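Local atomic coordinates of putative lipoprotein (PDB entry 3OQQ), a protein that is of unknown function but is a putative extracellular lipoprotein that binds several calcium ions in the crystal. Residues 212-217 with 242-247; 251-256 with 277-282; 284-287 with 291-294. One frame throughout, in Å; residues are numbered along the deposited sequence.

Contact 1 (212-217 with 242-247); sequences LILKGG and WNWSND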
# COMPACT_ATOMS: atom_id res chain seq x y z
N LEU A 212 11.70 -0.39 -12.37
CA LEU A 212 12.54 0.14 -11.29
C LEU A 212 12.76 1.57 -11.66
O LEU A 212 13.12 1.84 -12.81
CB LEU A 212 13.84 -0.62 -11.16
CG LEU A 212 13.72 -1.98 -10.47
CD1 LEU A 212 15.01 -2.79 -10.63
CD2 LEU A 212 13.31 -1.81 -9.00
N ILE A 213 12.44 2.49 -10.76
CA ILE A 213 12.42 3.93 -11.03
C ILE A 213 12.97 4.71 -9.85
O ILE A 213 12.79 4.28 -8.71
CB ILE A 213 10.91 4.37 -11.31
CG1 ILE A 213 10.26 3.70 -12.52
CG2 ILE A 213 10.72 5.91 -11.42
CD1 ILE A 213 8.72 3.79 -12.46
N LEU A 214 13.57 5.89 -10.11
CA LEU A 214 13.96 6.88 -9.10
C LEU A 214 12.90 7.96 -9.14
O LEU A 214 12.72 8.62 -10.18
CB LEU A 214 15.39 7.43 -9.30
CG LEU A 214 16.53 6.42 -9.06
CD1 LEU A 214 17.89 7.14 -9.14
CD2 LEU A 214 16.39 5.70 -7.68
N LYS A 215 12.10 8.05 -8.06
CA LYS A 215 10.96 8.96 -7.97
C LYS A 215 11.36 10.33 -7.36
O LYS A 215 11.50 10.46 -6.15
CB LYS A 215 9.84 8.29 -7.16
CG LYS A 215 8.59 9.16 -6.93
CD LYS A 215 8.00 8.84 -5.54
CE LYS A 215 6.88 9.78 -5.15
NZ LYS A 215 6.35 9.45 -3.79
N GLY A 216 11.51 11.32 -8.22
CA GLY A 216 11.84 12.69 -7.83
C GLY A 216 10.70 13.35 -7.09
O GLY A 216 9.52 13.13 -7.41
N GLY A 217 11.05 14.16 -6.10
CA GLY A 217 10.11 14.87 -5.24
C GLY A 217 9.12 15.80 -5.93
O GLY A 217 8.05 16.07 -5.37
N TRP A 242 23.50 1.22 -10.49
CA TRP A 242 22.95 2.57 -10.51
C TRP A 242 23.42 3.40 -9.33
O TRP A 242 23.86 2.88 -8.30
CB TRP A 242 21.41 2.55 -10.58
CG TRP A 242 20.73 2.01 -9.34
CD1 TRP A 242 20.39 0.71 -9.10
CD2 TRP A 242 20.29 2.76 -8.20
NE1 TRP A 242 19.79 0.60 -7.86
CE2 TRP A 242 19.69 1.85 -7.30
CE3 TRP A 242 20.32 4.13 -7.85
CZ2 TRP A 242 19.15 2.25 -6.06
CZ3 TRP A 242 19.80 4.53 -6.63
CH2 TRP A 242 19.24 3.59 -5.74
N ASN A 243 23.30 4.71 -9.50
CA ASN A 243 23.62 5.70 -8.48
C ASN A 243 22.68 6.85 -8.63
O ASN A 243 22.15 7.08 -9.73
CB ASN A 243 25.08 6.17 -8.57
CG ASN A 243 26.09 5.20 -8.04
OD1 ASN A 243 26.72 4.47 -8.79
ND2 ASN A 243 26.24 5.12 -6.72
N TRP A 244 22.41 7.55 -7.52
CA TRP A 244 21.64 8.79 -7.57
C TRP A 244 22.53 9.81 -8.26
O TRP A 244 23.76 9.65 -8.23
CB TRP A 244 21.29 9.27 -6.14
CG TRP A 244 20.07 8.63 -5.53
CD1 TRP A 244 18.77 8.89 -5.83
CD2 TRP A 244 20.06 7.64 -4.49
NE1 TRP A 244 17.94 8.12 -5.05
CE2 TRP A 244 18.70 7.37 -4.19
CE3 TRP A 244 21.06 7.00 -3.73
CZ2 TRP A 244 18.32 6.43 -3.22
CZ3 TRP A 244 20.68 6.09 -2.75
CH2 TRP A 244 19.33 5.82 -2.49
N SER A 245 21.95 10.84 -8.89
CA SER A 245 22.75 11.94 -9.43
C SER A 245 23.44 12.59 -8.23
O SER A 245 22.82 12.67 -7.18
CB SER A 245 21.85 12.96 -10.14
OG SER A 245 21.28 12.42 -11.31
N ASN A 246 24.72 12.97 -8.36
CA ASN A 246 25.51 13.59 -7.29
C ASN A 246 25.36 12.77 -5.98
O ASN A 246 25.04 13.31 -4.91
CB ASN A 246 25.14 15.09 -7.12
CG ASN A 246 25.01 15.82 -8.45
OD1 ASN A 246 25.94 15.88 -9.27
ND2 ASN A 246 23.81 16.29 -8.74
N ASP A 247 25.58 11.44 -6.10
CA ASP A 247 25.49 10.45 -5.03
C ASP A 247 26.62 10.63 -4.03
O ASP A 247 27.72 11.06 -4.38
CB ASP A 247 25.51 9.01 -5.60
CG ASP A 247 24.62 8.04 -4.83
OD1 ASP A 247 24.18 8.39 -3.70
OD2 ASP A 247 24.37 6.93 -5.35

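Contact 2 (251-256 with 277-282); sequences EPRFAI and LMDNNQ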
# COMPACT_ATOMS: atom_id res chain seq x y z
N GLU A 251 30.58 3.83 -5.05
CA GLU A 251 30.20 2.43 -5.20
C GLU A 251 28.79 2.33 -5.80
O GLU A 251 27.89 3.05 -5.35
CB GLU A 251 30.26 1.65 -3.87
CG GLU A 251 31.58 1.79 -3.11
CD GLU A 251 31.58 2.94 -2.13
OE1 GLU A 251 31.82 4.09 -2.57
OE2 GLU A 251 31.28 2.71 -0.93
N PRO A 252 28.57 1.45 -6.81
CA PRO A 252 27.23 1.34 -7.39
C PRO A 252 26.23 0.70 -6.44
O PRO A 252 26.61 0.00 -5.49
CB PRO A 252 27.44 0.48 -8.64
CG PRO A 252 28.63 -0.32 -8.35
CD PRO A 252 29.51 0.51 -7.46
N ARG A 253 24.94 0.93 -6.70
CA ARG A 253 23.87 0.37 -5.90
C ARG A 253 23.10 -0.60 -6.77
O ARG A 253 23.39 -0.68 -7.98
CB ARG A 253 22.99 1.51 -5.32
CG ARG A 253 23.83 2.62 -4.64
CD ARG A 253 22.93 3.70 -4.10
NE ARG A 253 23.66 4.86 -3.59
CZ ARG A 253 24.14 4.98 -2.35
NH1 ARG A 253 24.08 3.96 -1.51
NH2 ARG A 253 24.72 6.11 -1.97
N PHE A 254 22.19 -1.40 -6.18
CA PHE A 254 21.41 -2.35 -6.97
C PHE A 254 19.96 -2.44 -6.53
O PHE A 254 19.62 -2.18 -5.37
CB PHE A 254 22.05 -3.74 -6.96
CG PHE A 254 21.84 -4.61 -5.74
CD1 PHE A 254 22.62 -4.42 -4.59
CD2 PHE A 254 20.92 -5.65 -5.76
CE1 PHE A 254 22.47 -5.26 -3.49
CE2 PHE A 254 20.76 -6.48 -4.64
CZ PHE A 254 21.53 -6.27 -3.51
N ALA A 255 19.09 -2.81 -7.47
CA ALA A 255 17.67 -3.04 -7.18
C ALA A 255 17.20 -4.16 -8.07
O ALA A 255 17.64 -4.25 -9.21
CB ALA A 255 16.86 -1.77 -7.42
N ILE A 256 16.42 -5.10 -7.52
CA ILE A 256 15.89 -6.25 -8.26
C ILE A 256 14.39 -6.34 -7.97
O ILE A 256 14.01 -6.55 -6.82
CB ILE A 256 16.60 -7.60 -7.96
CG1 ILE A 256 18.15 -7.51 -8.04
CG2 ILE A 256 16.03 -8.72 -8.85
CD1 ILE A 256 18.90 -8.67 -7.34
N LEU A 277 21.23 0.90 -0.28
CA LEU A 277 20.74 2.29 -0.21
C LEU A 277 21.50 3.14 0.78
O LEU A 277 21.72 4.33 0.52
CB LEU A 277 19.25 2.34 0.10
CG LEU A 277 18.33 1.57 -0.85
CD1 LEU A 277 16.94 1.75 -0.44
CD2 LEU A 277 18.54 1.99 -2.34
N MSE A 278 21.88 2.55 1.92
CA MSE A 278 22.70 3.26 2.90
C MSE A 278 24.15 3.44 2.39
O MSE A 278 24.54 2.81 1.39
CB MSE A 278 22.71 2.51 4.23
CG MSE A 278 23.49 1.19 4.19
SE MSE A 278 23.34 0.16 5.81
CE MSE A 278 21.32 0.21 5.96
N ASP A 279 24.94 4.27 3.09
CA ASP A 279 26.35 4.49 2.76
C ASP A 279 27.23 3.77 3.74
O ASP A 279 28.37 3.43 3.40
CB ASP A 279 26.68 5.98 2.76
CG ASP A 279 26.13 6.70 1.54
OD1 ASP A 279 25.65 6.01 0.61
OD2 ASP A 279 26.16 7.93 1.53
N ASN A 280 26.71 3.51 4.95
CA ASN A 280 27.41 2.81 6.03
C ASN A 280 26.41 2.27 7.07
O ASN A 280 25.26 2.73 7.15
CB ASN A 280 28.45 3.72 6.71
CG ASN A 280 27.86 4.91 7.40
OD1 ASN A 280 27.22 4.78 8.43
ND2 ASN A 280 28.07 6.11 6.86
N ASN A 281 26.89 1.35 7.89
CA ASN A 281 26.15 0.65 8.92
C ASN A 281 25.78 1.53 10.12
O ASN A 281 24.85 1.19 10.84
CB ASN A 281 26.98 -0.52 9.43
CG ASN A 281 27.33 -1.51 8.36
OD1 ASN A 281 26.45 -2.04 7.67
ND2 ASN A 281 28.61 -1.76 8.21
N GLN A 282 26.51 2.61 10.37
CA GLN A 282 26.18 3.42 11.54
C GLN A 282 24.97 4.32 11.27
O GLN A 282 24.03 4.34 12.06
CB GLN A 282 27.39 4.27 11.96
CG GLN A 282 27.15 5.06 13.24
CD GLN A 282 28.33 5.92 13.55
OE1 GLN A 282 29.47 5.56 13.26
NE2 GLN A 282 28.08 7.07 14.14

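Contact 3 (284-287 with 291-294); sequences MFQV and KVRE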
# COMPACT_ATOMS: atom_id res chain seq x y z
N MSE A 284 22.94 4.24 8.45
CA MSE A 284 21.84 3.55 7.77
C MSE A 284 21.17 4.53 6.77
O MSE A 284 21.85 5.45 6.30
CB MSE A 284 20.87 2.90 8.78
CG MSE A 284 21.54 1.70 9.53
SE MSE A 284 20.59 1.21 11.14
CE MSE A 284 21.50 2.32 12.30
N PHE A 285 19.87 4.35 6.43
CA PHE A 285 19.26 5.11 5.35
C PHE A 285 18.02 5.92 5.73
O PHE A 285 16.94 5.35 5.95
CB PHE A 285 18.91 4.13 4.18
CG PHE A 285 18.40 4.82 2.92
CD1 PHE A 285 19.22 5.67 2.20
CD2 PHE A 285 17.12 4.58 2.46
CE1 PHE A 285 18.76 6.30 1.06
CE2 PHE A 285 16.66 5.19 1.29
CZ PHE A 285 17.48 6.06 0.60
N GLN A 286 18.14 7.28 5.65
CA GLN A 286 17.08 8.26 5.92
C GLN A 286 16.51 8.12 7.35
O GLN A 286 15.31 8.30 7.53
CB GLN A 286 15.95 8.16 4.87
CG GLN A 286 16.41 8.28 3.38
CD GLN A 286 17.10 9.61 3.07
OE1 GLN A 286 18.16 9.93 3.60
NE2 GLN A 286 16.56 10.40 2.17
N VAL A 287 17.36 7.78 8.36
CA VAL A 287 16.89 7.58 9.76
C VAL A 287 17.76 8.33 10.82
O VAL A 287 17.37 8.44 12.00
CB VAL A 287 16.76 6.06 10.13
CG1 VAL A 287 15.74 5.35 9.26
CG2 VAL A 287 18.11 5.32 10.12
N LYS A 291 22.17 13.04 8.97
CA LYS A 291 22.59 12.17 7.86
C LYS A 291 21.46 11.97 6.84
O LYS A 291 21.70 11.37 5.78
CB LYS A 291 23.09 10.80 8.39
CG LYS A 291 24.11 10.88 9.55
CD LYS A 291 25.40 11.55 9.12
CE LYS A 291 26.42 11.62 10.23
NZ LYS A 291 27.72 12.11 9.69
N VAL A 292 20.25 12.48 7.12
CA VAL A 292 19.12 12.32 6.19
C VAL A 292 19.41 13.17 4.92
O VAL A 292 19.82 14.32 5.02
CB VAL A 292 17.77 12.70 6.85
CG1 VAL A 292 16.60 12.52 5.87
CG2 VAL A 292 17.53 11.87 8.12
N ARG A 293 19.22 12.57 3.75
CA ARG A 293 19.50 13.24 2.48
C ARG A 293 18.22 13.91 2.01
O ARG A 293 17.24 13.25 1.67
CB ARG A 293 20.05 12.24 1.46
CG ARG A 293 21.30 11.52 1.98
CD ARG A 293 21.68 10.32 1.13
NE ARG A 293 22.10 10.78 -0.19
CZ ARG A 293 22.43 9.98 -1.19
NH1 ARG A 293 22.42 8.66 -1.03
NH2 ARG A 293 22.78 10.49 -2.36
N GLU A 294 18.25 15.25 2.03
CA GLU A 294 17.13 16.12 1.73
C GLU A 294 16.70 16.02 0.28
O GLU A 294 17.53 16.16 -0.61
CB GLU A 294 17.49 17.59 2.09
CG GLU A 294 17.75 17.81 3.56
CD GLU A 294 16.66 17.34 4.52
OE1 GLU A 294 15.47 17.55 4.20
OE2 GLU A 294 17.01 16.81 5.59
O HOH W 1 20.67 8.53 5.34

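Contact 1 (212-217 with 242-247)
Leu214 is the residue of 212-217 that does the touching: its two methyls reach across to the indoles of Trp242 and Trp244. Along the strand, Leu212 comes first; its CB sets off toward the loop, but the side chain packs on Ala255 and Leu257 of strand 253-263. Ile213 turns the other way, onto Met221 and Arg300, while its backbone pairs with that of Arg300. This is the end of strand 205-215, which runs antiparallel between strands 221-230 and 298-307. The loop 242-247 leaves strand 234-242, an outer strand of a second, six-stranded antiparallel sheet. The contact is therefore apolar packing where the end of a strand in one sheet meets a loop leaving the other, inside the range of the DUF4842 family. At Leu214, CG lies anti to the carbonyl carbon (chi1 -68°), which presents the fork of the side chain to both rings. Leu214 CD2 comes to 3.8 Å from Trp242 CZ3 and also reaches Trp244 NE1; Leu214 CD1 lies 3.8 Å from Trp244 CD1. The methyls meet the rings at a slant, CD2 touching both. The indoles also meet each other, with Trp242 CZ3 standing 3.8 Å above the Trp244 plane, over its centre. The Trp244 NE1 proton goes to Pro297 O, so the polar edge of this buried ring is satisfied. Beside the edge of the Trp244 ring, Asp247 ties the loop to itself: Asn243 ND2 donates to Asp247 OD2 at 2.9 Å, with the acceptor in the amide plane, and the same oxygen takes a weak bond from Trp244 N, 3.0 Å long.

Contact 2 (251-256 with 277-282)
Asp279 OD1 is gripped by both terminal nitrogens of Arg253. The strong bond comes from Arg253 NH2, 2.7 Å from Asp279 OD1 and nearly straight at 169°; it arrives on the syn lone pair and lies in the guanidinium plane. Arg253 NH1 adds a weak bond to Asp279 OD1 at 3.3 Å. The carboxylate and guanidinium planes are only 18° apart, so the two flat groups meet almost coplanar, and Asp279 OD2 hydrogen-bonds with Thr248 OG1. Arg253 NH1 has backbone work too: it donates to Met278 O at 3.2 Å, in the plane of its own group but coming from well above the carbonyl plane, and to Ser276 O. Arg253 gets there because its chain stays extended from CG to NE, with chi2 at 180°, reaching out from the first residue of strand 253-263. That strand belongs to the six-stranded antiparallel sheet. Segment 277-282 lies in the long loop that carries the chain from strand 266-272 across to strand 298-307 of the other sheet, so the arginine pins a sheet-to-sheet connection to the start of an inner strand of the six-stranded sheet. Leu277 turns its CB away from 251-256, and its side chain packs on Trp242 and Leu299. At the remaining nitrogen, Arg253 NE meets Asp247 OD2 in a second salt bridge. Putting a leucine here would probably cost Asp279 and Asp247 their salt bridges to this residue and Met278 O this donor, leaving the loop freer to shift. With Arg249 and Arg293 close by as like charges, the two aspartates probably offset a local excess of positive charge, and the buried guanidinium is fixed in rotation by partners at all three nitrogens.

Contact 3 (284-287 with 291-294)
Two successive turns in the side chain of Gln286, chi1 -55° and chi2 -59°, fold its amide back onto the backbone of Arg293. The loop between strands 266-272 and 298-307 doubles back here on itself without forming a regular hairpin, and the glutamine amide takes the place of a peptide group in bridging the two limbs. Its two ends serve one residue: Gln286 OE1 accepts from Arg293 N at 2.8 Å, an almost straight bond (176°), and Gln286 NE2 donates to Arg293 O at 3.0 Å. Both bonds lie in the plane of the accepting carbonyl, on a lone pair, so the pair fixes the amide's rotation and tells its oxygen from its nitrogen. Gln286 CG lies 3.6 Å above the face of the Phe285 ring, over its centre. A water gives a second bridge: it accepts from Gln286 N at 2.8 Å and can donate to Lys291 O, 3.1 Å away. The guanidinium of Arg293 takes no part in gripping the glutamine; it bends off to a salt bridge with Asp247. Outside the two limbs, Gln286 O accepts from His394 NE2, and the backbone of Val287 bonds with that of Glu397, a calcium ligand, which ties this turn to the surroundings of the metal; the Val287 side chain is about 6 Å from a calcium ion. Val292 fills in beside the glutamine, its CG2 4.1 Å from Val287 N and its CG1 3.8 Å from Gln286 OE1.

Overall arrangement
All three contacts lie on one side of the chain's centre, and they touch. Contacts 1 and 2 are buried; contact 3 is partly buried and nearer calcium. Contacts 2 and 3 hold the same long loop, one against a strand of the six-stranded sheet and the other against itself, while contact 1 joins a strand of the other sheet to the loop after 234-242. Their chemistry differs accordingly: apolar methyls on indoles, then a charged network, then amide-to-backbone pairing. Asp247 links contact 1 to both others through its two carboxylate oxygens, and Trp244 lies against both arginines and Phe285.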